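Local coordinates for protein probable dehydrogenase (Bordetella bronchiseptica, PDB 3MOI) that is a probable NAD(P)-dependent dehydrogenase of the GFO/IDH/MocA oxidoreductase family, built from a Rossmann-fold domain and a sheet-bearing C-terminal domain, with its substrate unidentified, at residues L157-T168 with R203-E211; H309-G318 with Y322-A332. One frame throughout, in Å; residues are numbered along the deposited sequence.

Interaction 1 of 2, residues L157-T168 with R203-E211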
loop_
_atom_site.group_PDB
_atom_site.type_symbol
_atom_site.label_atom_id
_atom_site.label_comp_id
_atom_site.label_asym_id
_atom_site.label_seq_id
_atom_site.Cartn_x
_atom_site.Cartn_y
_atom_site.Cartn_z
ATOM N N LEU A 157 14.466 0.094 -12.737
ATOM C CA LEU A 157 14.483 0.250 -14.175
ATOM C C LEU A 157 15.718 1.061 -14.620
ATOM O O LEU A 157 16.131 0.938 -15.762
ATOM C CB LEU A 157 13.200 0.917 -14.690
ATOM C CG LEU A 157 13.011 0.737 -16.212
ATOM C CD1 LEU A 157 12.694 -0.694 -16.494
ATOM C CD2 LEU A 157 11.937 1.678 -16.807
ATOM N N TYR A 158 16.302 1.889 -13.750
ATOM C CA TYR A 158 17.411 2.716 -14.170
ATOM C C TYR A 158 18.779 2.225 -13.675
ATOM O O TYR A 158 19.723 2.959 -13.730
ATOM C CB TYR A 158 17.144 4.176 -13.802
ATOM C CG TYR A 158 15.945 4.694 -14.582
ATOM C CD1 TYR A 158 16.087 5.241 -15.855
ATOM C CD2 TYR A 158 14.662 4.551 -14.089
ATOM C CE1 TYR A 158 14.972 5.685 -16.591
ATOM C CE2 TYR A 158 13.568 4.982 -14.817
ATOM C CZ TYR A 158 13.735 5.546 -16.059
ATOM O OH TYR A 158 12.624 5.965 -16.732
ATOM N N ARG A 159 18.874 0.980 -13.218
ATOM C CA ARG A 159 20.163 0.359 -13.003
ATOM C C ARG A 159 20.685 -0.041 -14.380
ATOM O O ARG A 159 19.932 -0.116 -15.333
ATOM C CB ARG A 159 20.022 -0.874 -12.107
ATOM C CG ARG A 159 19.265 -0.586 -10.835
ATOM C CD ARG A 159 19.361 -1.686 -9.826
ATOM N NE ARG A 159 18.424 -1.423 -8.741
ATOM C CZ ARG A 159 17.751 -2.340 -8.039
ATOM N NH1 ARG A 159 17.904 -3.643 -8.264
ATOM N NH2 ARG A 159 16.899 -1.927 -7.104
ATOM N N PRO A 160 21.988 -0.245 -14.510
ATOM C CA PRO A 160 22.564 -0.549 -15.813
ATOM C C PRO A 160 22.142 -1.902 -16.397
ATOM O O PRO A 160 22.345 -2.911 -15.761
ATOM C CB PRO A 160 24.072 -0.542 -15.527
ATOM C CG PRO A 160 24.228 0.415 -14.418
ATOM C CD PRO A 160 23.010 0.232 -13.561
ATOM N N ARG A 161 21.623 -1.901 -17.628
ATOM C CA ARG A 161 21.021 -3.082 -18.230
ATOM C C ARG A 161 21.482 -3.358 -19.642
ATOM O O ARG A 161 21.793 -2.446 -20.410
ATOM C CB ARG A 161 19.511 -2.902 -18.298
ATOM C CG ARG A 161 18.839 -2.604 -16.989
ATOM C CD ARG A 161 18.524 -3.855 -16.185
ATOM N NE ARG A 161 18.000 -3.462 -14.878
ATOM C CZ ARG A 161 18.077 -4.189 -13.763
ATOM N NH1 ARG A 161 18.665 -5.390 -13.730
ATOM N NH2 ARG A 161 17.564 -3.687 -12.646
ATOM N N ARG A 162 21.470 -4.632 -19.993
ATOM C CA ARG A 162 21.667 -5.041 -21.357
ATOM C C ARG A 162 20.334 -4.812 -22.072
ATOM O O ARG A 162 19.277 -4.840 -21.439
ATOM C CB ARG A 162 22.108 -6.513 -21.400
ATOM C CG ARG A 162 23.510 -6.745 -20.796
ATOM C CD ARG A 162 24.005 -8.182 -21.007
ATOM N NE ARG A 162 25.403 -8.422 -20.560
ATOM C CZ ARG A 162 25.790 -8.806 -19.332
ATOM N NH1 ARG A 162 24.915 -8.993 -18.336
ATOM N NH2 ARG A 162 27.077 -9.009 -19.098
ATOM N N PRO A 163 20.369 -4.577 -23.385
ATOM C CA PRO A 163 19.137 -4.197 -24.071
ATOM C C PRO A 163 18.069 -5.282 -24.113
ATOM O O PRO A 163 16.889 -4.961 -24.098
ATOM C CB PRO A 163 19.612 -3.802 -25.470
ATOM C CG PRO A 163 20.834 -4.667 -25.693
ATOM C CD PRO A 163 21.474 -4.826 -24.324
ATOM N N GLU A 164 18.429 -6.549 -24.112
ATOM C CA GLU A 164 17.395 -7.574 -23.901
ATOM C C GLU A 164 16.658 -7.492 -22.535
ATOM O O GLU A 164 15.528 -7.991 -22.400
ATOM C CB GLU A 164 17.960 -8.971 -24.075
ATOM C CG GLU A 164 19.119 -9.329 -23.093
ATOM C CD GLU A 164 20.542 -9.111 -23.695
ATOM O OE1 GLU A 164 20.723 -8.181 -24.570
ATOM O OE2 GLU A 164 21.447 -9.894 -23.264
ATOM N N GLU A 165 17.271 -6.901 -21.514
ATOM C CA GLU A 165 16.573 -6.756 -20.235
ATOM C C GLU A 165 15.489 -5.664 -20.245
ATOM O O GLU A 165 14.749 -5.542 -19.250
ATOM C CB GLU A 165 17.550 -6.412 -19.128
ATOM C CG GLU A 165 18.470 -7.494 -18.703
ATOM C CD GLU A 165 19.439 -6.964 -17.652
ATOM O OE1 GLU A 165 20.461 -6.386 -18.036
ATOM O OE2 GLU A 165 19.164 -7.095 -16.445
ATOM N N LEU A 166 15.440 -4.844 -21.311
ATOM C CA LEU A 166 14.349 -3.850 -21.533
ATOM C C LEU A 166 13.341 -4.308 -22.614
ATOM O O LEU A 166 12.746 -3.476 -23.330
ATOM C CB LEU A 166 14.911 -2.454 -21.879
ATOM C CG LEU A 166 16.016 -1.995 -20.917
ATOM C CD1 LEU A 166 16.747 -0.742 -21.408
ATOM C CD2 LEU A 166 15.447 -1.825 -19.510
ATOM N N ASP A 167 13.192 -5.629 -22.724
ATOM C CA ASP A 167 12.217 -6.268 -23.583
ATOM C C ASP A 167 11.495 -7.369 -22.800
ATOM O O ASP A 167 12.012 -8.477 -22.556
ATOM C CB ASP A 167 12.915 -6.845 -24.806
ATOM C CG ASP A 167 11.941 -7.469 -25.839
ATOM O OD1 ASP A 167 10.737 -7.631 -25.538
ATOM O OD2 ASP A 167 12.410 -7.821 -26.959
ATOM N N THR A 168 10.282 -7.051 -22.400
ATOM C CA THR A 168 9.470 -8.018 -21.680
ATOM C C THR A 168 9.434 -9.372 -22.398
ATOM O O THR A 168 9.452 -10.392 -21.745
ATOM C CB THR A 168 8.023 -7.500 -21.473
ATOM O OG1 THR A 168 8.077 -6.248 -20.762
ATOM C CG2 THR A 168 7.155 -8.534 -20.673
ATOM N N ARG A 203 4.313 0.989 -18.256
ATOM C CA ARG A 203 5.620 1.070 -18.903
ATOM C C ARG A 203 5.805 2.532 -19.162
ATOM O O ARG A 203 5.772 2.999 -20.281
ATOM C CB ARG A 203 5.599 0.357 -20.223
ATOM C CG ARG A 203 5.393 -1.113 -20.125
ATOM C CD ARG A 203 5.728 -1.734 -21.452
ATOM N NE ARG A 203 4.513 -1.992 -22.192
ATOM C CZ ARG A 203 4.205 -3.173 -22.731
ATOM N NH1 ARG A 203 5.068 -4.217 -22.653
ATOM N NH2 ARG A 203 3.015 -3.317 -23.354
ATOM N N LEU A 204 6.009 3.269 -18.098
ATOM C CA LEU A 204 5.966 4.698 -18.202
ATOM C C LEU A 204 7.125 5.374 -18.935
ATOM O O LEU A 204 7.097 6.571 -19.100
ATOM C CB LEU A 204 5.806 5.267 -16.799
ATOM C CG LEU A 204 4.519 4.756 -16.125
ATOM C CD1 LEU A 204 4.216 5.599 -14.959
ATOM C CD2 LEU A 204 3.302 4.692 -17.096
ATOM N N ASP A 205 8.132 4.616 -19.359
ATOM C CA ASP A 205 9.259 5.169 -20.108
ATOM C C ASP A 205 9.400 4.405 -21.433
ATOM O O ASP A 205 9.807 3.236 -21.484
ATOM C CB ASP A 205 10.538 5.088 -19.261
ATOM C CG ASP A 205 11.761 5.750 -19.913
ATOM O OD1 ASP A 205 11.762 6.075 -21.132
ATOM O OD2 ASP A 205 12.749 5.930 -19.173
ATOM N N PRO A 206 9.071 5.080 -22.527
ATOM C CA PRO A 206 9.142 4.436 -23.829
ATOM C C PRO A 206 10.550 4.213 -24.318
ATOM O O PRO A 206 10.725 3.419 -25.223
ATOM C CB PRO A 206 8.415 5.413 -24.756
ATOM C CG PRO A 206 8.496 6.746 -24.076
ATOM C CD PRO A 206 8.544 6.454 -22.589
ATOM N N LYS A 207 11.551 4.888 -23.748
ATOM C CA LYS A 207 12.960 4.561 -24.096
ATOM C C LYS A 207 13.416 3.250 -23.452
ATOM O O LYS A 207 14.412 2.658 -23.849
ATOM C CB LYS A 207 13.940 5.667 -23.673
ATOM C CG LYS A 207 13.707 7.070 -24.307
ATOM C CD LYS A 207 14.528 8.152 -23.503
ATOM C CE LYS A 207 14.388 9.614 -24.007
ATOM N NZ LYS A 207 14.872 9.748 -25.381
ATOM N N ARG A 208 12.687 2.824 -22.433
ATOM C CA ARG A 208 13.012 1.592 -21.739
ATOM C C ARG A 208 11.723 0.788 -21.562
ATOM O O ARG A 208 11.251 0.642 -20.467
ATOM C CB ARG A 208 13.667 1.888 -20.376
ATOM C CG ARG A 208 14.735 2.972 -20.380
ATOM C CD ARG A 208 15.622 2.878 -19.141
ATOM N NE ARG A 208 16.917 2.309 -19.515
ATOM C CZ ARG A 208 17.701 1.582 -18.732
ATOM N NH1 ARG A 208 17.372 1.289 -17.480
ATOM N NH2 ARG A 208 18.841 1.137 -19.211
ATOM N N PRO A 209 11.200 0.224 -22.650
ATOM C CA PRO A 209 9.791 -0.113 -22.721
ATOM C C PRO A 209 9.462 -1.479 -22.189
ATOM O O PRO A 209 8.953 -2.324 -22.908
ATOM C CB PRO A 209 9.496 -0.020 -24.232
ATOM C CG PRO A 209 10.734 -0.374 -24.876
ATOM C CD PRO A 209 11.884 -0.114 -23.898
ATOM N N THR A 210 9.750 -1.689 -20.919
ATOM C CA THR A 210 9.317 -2.861 -20.261
ATOM C C THR A 210 8.537 -2.378 -19.043
ATOM O O THR A 210 8.487 -1.214 -18.765
ATOM C CB THR A 210 10.488 -3.772 -19.879
ATOM O OG1 THR A 210 9.962 -4.993 -19.302
ATOM C CG2 THR A 210 11.416 -3.093 -18.894
ATOM N N GLU A 211 7.921 -3.290 -18.313
ATOM C CA GLU A 211 7.110 -2.904 -17.207
ATOM C C GLU A 211 7.993 -2.347 -16.107
ATOM O O GLU A 211 8.906 -3.003 -15.657
ATOM C CB GLU A 211 6.308 -4.104 -16.695
ATOM C CG GLU A 211 5.128 -4.493 -17.573
ATOM C CD GLU A 211 5.472 -5.338 -18.780
ATOM O OE1 GLU A 211 6.568 -5.939 -18.761
ATOM O OE2 GLU A 211 4.650 -5.382 -19.767
HETATM O O HOH W 1 8.976 -4.886 -23.431
#
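Arg208, Thr210 and Glu211 meet Leu157, Leu166 and Thr168 in a loop-to-loop contact of the GFO/IDH/MocA C-terminal domain, where the loop after strand 145-153 lies on the connection between strands 194-202 and 213-220. Arg208 runs in between the two leucines. Leu166 CD1 sits over one face of the guanidinium, 3.6 Å from NH2, while Leu157 runs antiparallel alongside the arginine stem, its CD2 4.0 Å from Arg208 CB. The bend of Arg208 at chi3 (105°) turns its guanidinium under Leu166, and NH2 makes a salt bridge to Glu270. Leu157 CD1 also meets Thr210 CG2 at 3.6 Å. At one end Tyr158 OH donates to Asp205 OD2, with an O-to-O distance modelled so short that its exact value is doubtful; OD2 lies at the ring edge, near its plane, with the carboxylate turned 27° from the ring, and OD1 of the same aspartate closes an Asx turn by accepting from Lys207 N at 2.9 Å. At the other end Thr168 OG1 donates to Glu211 OE1 (2.5 Å) on the syn side, 29° out of the carboxylate plane, and lies 2.7 Å from Thr210 OG1. A water accepts from Thr168 N and donates to Pro209 O. Hydroxyl-carboxylate pairs thus close both ends around an arginine packed between two leucines, and Glu270 probably offsets its charge.

Interaction 2 of 2, residues H309-G318 with Y322-A332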
loop_
_atom_site.group_PDB
_atom_site.type_symbol
_atom_site.label_atom_id
_atom_site.label_comp_id
_atom_site.label_asym_id
_atom_site.label_seq_id
_atom_site.Cartn_x
_atom_site.Cartn_y
_atom_site.Cartn_z
ATOM N N HIS A 309 -5.067 -10.225 15.886
ATOM C CA HIS A 309 -4.589 -9.667 17.157
ATOM C C HIS A 309 -3.337 -8.794 17.008
ATOM O O HIS A 309 -2.780 -8.343 18.001
ATOM C CB HIS A 309 -4.436 -10.785 18.232
ATOM C CG HIS A 309 -5.735 -11.485 18.554
ATOM N ND1 HIS A 309 -5.895 -12.853 18.470
ATOM C CD2 HIS A 309 -6.947 -10.990 18.894
ATOM C CE1 HIS A 309 -7.144 -13.169 18.762
ATOM N NE2 HIS A 309 -7.801 -12.055 19.026
ATOM N N ALA A 310 -2.969 -8.448 15.778
ATOM C CA ALA A 310 -1.773 -7.654 15.568
ATOM C C ALA A 310 -1.574 -7.276 14.111
ATOM O O ALA A 310 -2.095 -7.962 13.241
ATOM C CB ALA A 310 -0.545 -8.451 16.041
ATOM N N ASP A 311 -0.835 -6.189 13.866
ATOM C CA ASP A 311 -0.201 -5.965 12.589
ATOM C C ASP A 311 1.254 -6.344 12.750
ATOM O O ASP A 311 1.832 -6.108 13.810
ATOM C CB ASP A 311 -0.320 -4.515 12.108
ATOM C CG ASP A 311 -1.783 -4.100 11.845
ATOM O OD1 ASP A 311 -2.643 -4.986 11.585
ATOM O OD2 ASP A 311 -2.089 -2.890 11.969
ATOM N N LEU A 312 1.831 -6.939 11.694
ATOM C CA LEU A 312 3.194 -7.382 11.680
ATOM C C LEU A 312 3.950 -6.581 10.630
ATOM O O LEU A 312 3.407 -6.305 9.568
ATOM C CB LEU A 312 3.221 -8.839 11.282
ATOM C CG LEU A 312 2.979 -10.000 12.226
ATOM C CD1 LEU A 312 2.234 -9.627 13.461
ATOM C CD2 LEU A 312 2.363 -11.236 11.523
ATOM N N ARG A 313 5.218 -6.271 10.900
ATOM C CA ARG A 313 6.056 -5.519 9.970
ATOM C C ARG A 313 7.533 -5.882 10.126
ATOM O O ARG A 313 8.010 -6.079 11.236
ATOM C CB ARG A 313 5.895 -4.055 10.295
ATOM C CG ARG A 313 6.762 -3.094 9.508
ATOM C CD ARG A 313 6.671 -1.714 10.143
ATOM N NE ARG A 313 7.493 -0.756 9.414
ATOM C CZ ARG A 313 7.932 0.374 9.908
ATOM N NH1 ARG A 313 7.675 0.731 11.172
ATOM N NH2 ARG A 313 8.642 1.152 9.120
ATOM N N ALA A 314 8.255 -5.985 9.014
ATOM C CA ALA A 314 9.651 -6.396 9.075
ATOM C C ALA A 314 10.431 -5.235 9.627
ATOM O O ALA A 314 10.094 -4.102 9.337
ATOM C CB ALA A 314 10.186 -6.781 7.723
ATOM N N SER A 315 11.443 -5.525 10.445
ATOM C CA SER A 315 12.325 -4.509 10.986
ATOM C C SER A 315 13.759 -4.825 10.607
ATOM O O SER A 315 14.062 -5.909 10.055
ATOM C CB SER A 315 12.191 -4.497 12.505
ATOM O OG SER A 315 13.024 -5.481 13.109
ATOM N N PRO A 316 14.667 -3.919 10.942
ATOM C CA PRO A 316 16.087 -4.214 10.749
ATOM C C PRO A 316 16.631 -5.383 11.574
ATOM O O PRO A 316 17.660 -5.918 11.238
ATOM C CB PRO A 316 16.787 -2.914 11.201
ATOM C CG PRO A 316 15.720 -1.911 11.366
ATOM C CD PRO A 316 14.490 -2.700 11.723
ATOM N N GLU A 317 15.946 -5.759 12.644
ATOM C CA GLU A 317 16.394 -6.828 13.522
ATOM C C GLU A 317 15.442 -8.052 13.527
ATOM O O GLU A 317 15.775 -9.091 14.085
ATOM C CB GLU A 317 16.575 -6.277 14.953
ATOM C CG GLU A 317 18.044 -6.147 15.441
ATOM C CD GLU A 317 18.628 -4.701 15.464
ATOM O OE1 GLU A 317 17.936 -3.717 15.899
ATOM O OE2 GLU A 317 19.821 -4.581 15.053
ATOM N N GLY A 318 14.261 -7.954 12.927
ATOM C CA GLY A 318 13.303 -9.034 13.074
ATOM C C GLY A 318 11.941 -8.558 12.687
ATOM O O GLY A 318 11.770 -7.946 11.621
ATOM N N TYR A 322 2.821 -5.107 16.303
ATOM C CA TYR A 322 1.952 -4.067 16.877
ATOM C C TYR A 322 0.731 -4.710 17.457
ATOM O O TYR A 322 -0.217 -4.977 16.747
ATOM C CB TYR A 322 1.559 -3.057 15.817
ATOM C CG TYR A 322 2.751 -2.308 15.299
ATOM C CD1 TYR A 322 3.164 -1.083 15.863
ATOM C CD2 TYR A 322 3.516 -2.837 14.281
ATOM C CE1 TYR A 322 4.309 -0.405 15.354
ATOM C CE2 TYR A 322 4.621 -2.170 13.781
ATOM C CZ TYR A 322 5.018 -0.982 14.302
ATOM O OH TYR A 322 6.120 -0.403 13.732
ATOM N N GLY A 323 0.740 -4.944 18.772
ATOM C CA GLY A 323 -0.297 -5.768 19.376
ATOM C C GLY A 323 -1.387 -4.953 19.999
ATOM O O GLY A 323 -1.365 -3.733 19.951
ATOM N N ASP A 324 -2.346 -5.666 20.587
ATOM C CA ASP A 324 -3.393 -5.081 21.422
ATOM C C ASP A 324 -2.776 -4.235 22.552
ATOM O O ASP A 324 -3.331 -3.239 22.993
ATOM C CB ASP A 324 -4.261 -6.211 22.038
ATOM C CG ASP A 324 -5.278 -6.826 21.038
ATOM O OD1 ASP A 324 -5.388 -6.327 19.898
ATOM O OD2 ASP A 324 -5.961 -7.826 21.390
ATOM N N GLU A 325 -1.609 -4.665 23.000
ATOM C CA GLU A 325 -1.003 -4.162 24.235
ATOM C C GLU A 325 -0.029 -3.049 23.916
ATOM O O GLU A 325 0.484 -2.423 24.842
ATOM C CB GLU A 325 -0.217 -5.310 24.907
ATOM C CG GLU A 325 -0.204 -5.310 26.404
ATOM C CD GLU A 325 -1.571 -5.653 26.988
ATOM O OE1 GLU A 325 -1.613 -6.200 28.143
ATOM O OE2 GLU A 325 -2.576 -5.367 26.268
ATOM N N GLY A 326 0.243 -2.839 22.620
ATOM C CA GLY A 326 1.341 -1.986 22.177
ATOM C C GLY A 326 2.366 -2.812 21.412
ATOM O O GLY A 326 2.171 -3.990 21.195
ATOM N N VAL A 327 3.473 -2.178 21.045
ATOM C CA VAL A 327 4.506 -2.743 20.223
ATOM C C VAL A 327 5.415 -3.689 20.992
ATOM O O VAL A 327 5.632 -3.516 22.162
ATOM C CB VAL A 327 5.408 -1.626 19.621
ATOM C CG1 VAL A 327 6.161 -2.141 18.405
ATOM C CG2 VAL A 327 4.595 -0.441 19.191
ATOM N N ARG A 328 5.938 -4.699 20.311
ATOM C CA ARG A 328 7.108 -5.436 20.776
ATOM C C ARG A 328 7.841 -6.006 19.553
ATOM O O ARG A 328 7.263 -6.068 18.469
ATOM C CB ARG A 328 6.725 -6.538 21.781
ATOM C CG ARG A 328 6.122 -7.794 21.148
ATOM C CD ARG A 328 5.251 -8.620 22.138
ATOM N NE ARG A 328 4.351 -9.534 21.414
ATOM C CZ ARG A 328 4.692 -10.745 20.949
ATOM N NH1 ARG A 328 5.930 -11.238 21.142
ATOM N NH2 ARG A 328 3.783 -11.470 20.287
ATOM N N GLU A 329 9.106 -6.390 19.734
ATOM C CA GLU A 329 9.998 -6.830 18.657
ATOM C C GLU A 329 10.355 -8.307 18.843
ATOM O O GLU A 329 10.522 -8.776 19.961
ATOM C CB GLU A 329 11.271 -5.950 18.574
ATOM C CG GLU A 329 12.076 -6.090 17.239
ATOM C CD GLU A 329 12.966 -4.868 16.892
ATOM O OE1 GLU A 329 13.217 -4.046 17.816
ATOM O OE2 GLU A 329 13.431 -4.745 15.716
ATOM N N VAL A 330 10.416 -9.044 17.731
ATOM C CA VAL A 330 10.861 -10.434 17.719
ATOM C C VAL A 330 12.107 -10.545 16.859
ATOM O O VAL A 330 12.056 -10.245 15.695
ATOM C CB VAL A 330 9.780 -11.350 17.123
ATOM C CG1 VAL A 330 10.300 -12.824 17.006
ATOM C CG2 VAL A 330 8.505 -11.245 17.951
ATOM N N PRO A 331 13.232 -10.978 17.423
ATOM C CA PRO A 331 14.396 -11.185 16.563
ATOM C C PRO A 331 14.198 -12.199 15.420
ATOM O O PRO A 331 13.467 -13.172 15.551
ATOM C CB PRO A 331 15.457 -11.726 17.547
ATOM C CG PRO A 331 14.687 -12.206 18.711
ATOM C CD PRO A 331 13.588 -11.204 18.830
ATOM N N ALA A 332 14.880 -11.941 14.320
ATOM C CA ALA A 332 14.856 -12.785 13.163
ATOM C C ALA A 332 15.427 -14.180 13.430
ATOM O O ALA A 332 16.557 -14.343 13.917
ATOM C CB ALA A 332 15.642 -12.121 12.052
#
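A beta hairpin, strands 310-314 and 318-323, and the strand 326-331 that follows it form an antiparallel meander at one margin of the large mixed sheet. Asp311 and Tyr322 form a hydrogen-bonded pair in it: Tyr322 N donates to Asp311 O at 2.9 Å, and Asp311 N returns a longer bond of 3.2 Å to Tyr322 O. The phenol of Tyr322 then runs along strand 310-314, its ring edge passing Asp311 O and Arg313 CB. Arg313, CG anti to the backbone N (chi1 176°) and the chain extended as far as NE, brings NH1 to Tyr322 OH at 3.2 Å, with the oxygen in the guanidinium plane. The same NH1 has a salt bridge to Glu240 of the second subunit, and NH2 donates to Met241 O of its own chain. Val327 CG1 lies over one ring face, toward the rim.

At the turn, Ser315 OG donates to the anti lone pair of Glu329 OE2 (2.7 Å), and accepts from Glu317 N at 3.0 Å, making an ST turn. The extended Glu329 chain reaches over from strand 326-331. Ala332 N donates to Glu317 O at 3.0 Å, and Gly318 CA comes 3.1 Å from Val330 O, a CH...O contact at a place where a CB would collide with that oxygen. Strand 302-307 flanks the hairpin beyond strand 310-314, helix 128-139 packs on Leu312, Ala314 and Ala332, and the second subunit approaches Tyr322 through Phe236, edge-to-face.

Overall arrangement
Interaction 1 precedes interaction 2 along the chain, and the two do not touch: their centres are 37 Å apart and their nearest atoms about 17 Å. The link between them is indirect. Strand 145-153, which leads into 157-168, lies beside strand 302-307 in the mixed sheet, with strand 310-314 next beyond it. The dimer supplies a second tie, between interaction 2 of one subunit and interaction 1 of the other: Asp324 forms a salt bridge with Arg260 of the second subunit, and Arg260 has a cation-pi contact with Tyr158 of its own chain. Interaction 1 joins loops within one subunit and barely reaches the other, through Leu204, whereas ten residues of interaction 2 lie near the second subunit.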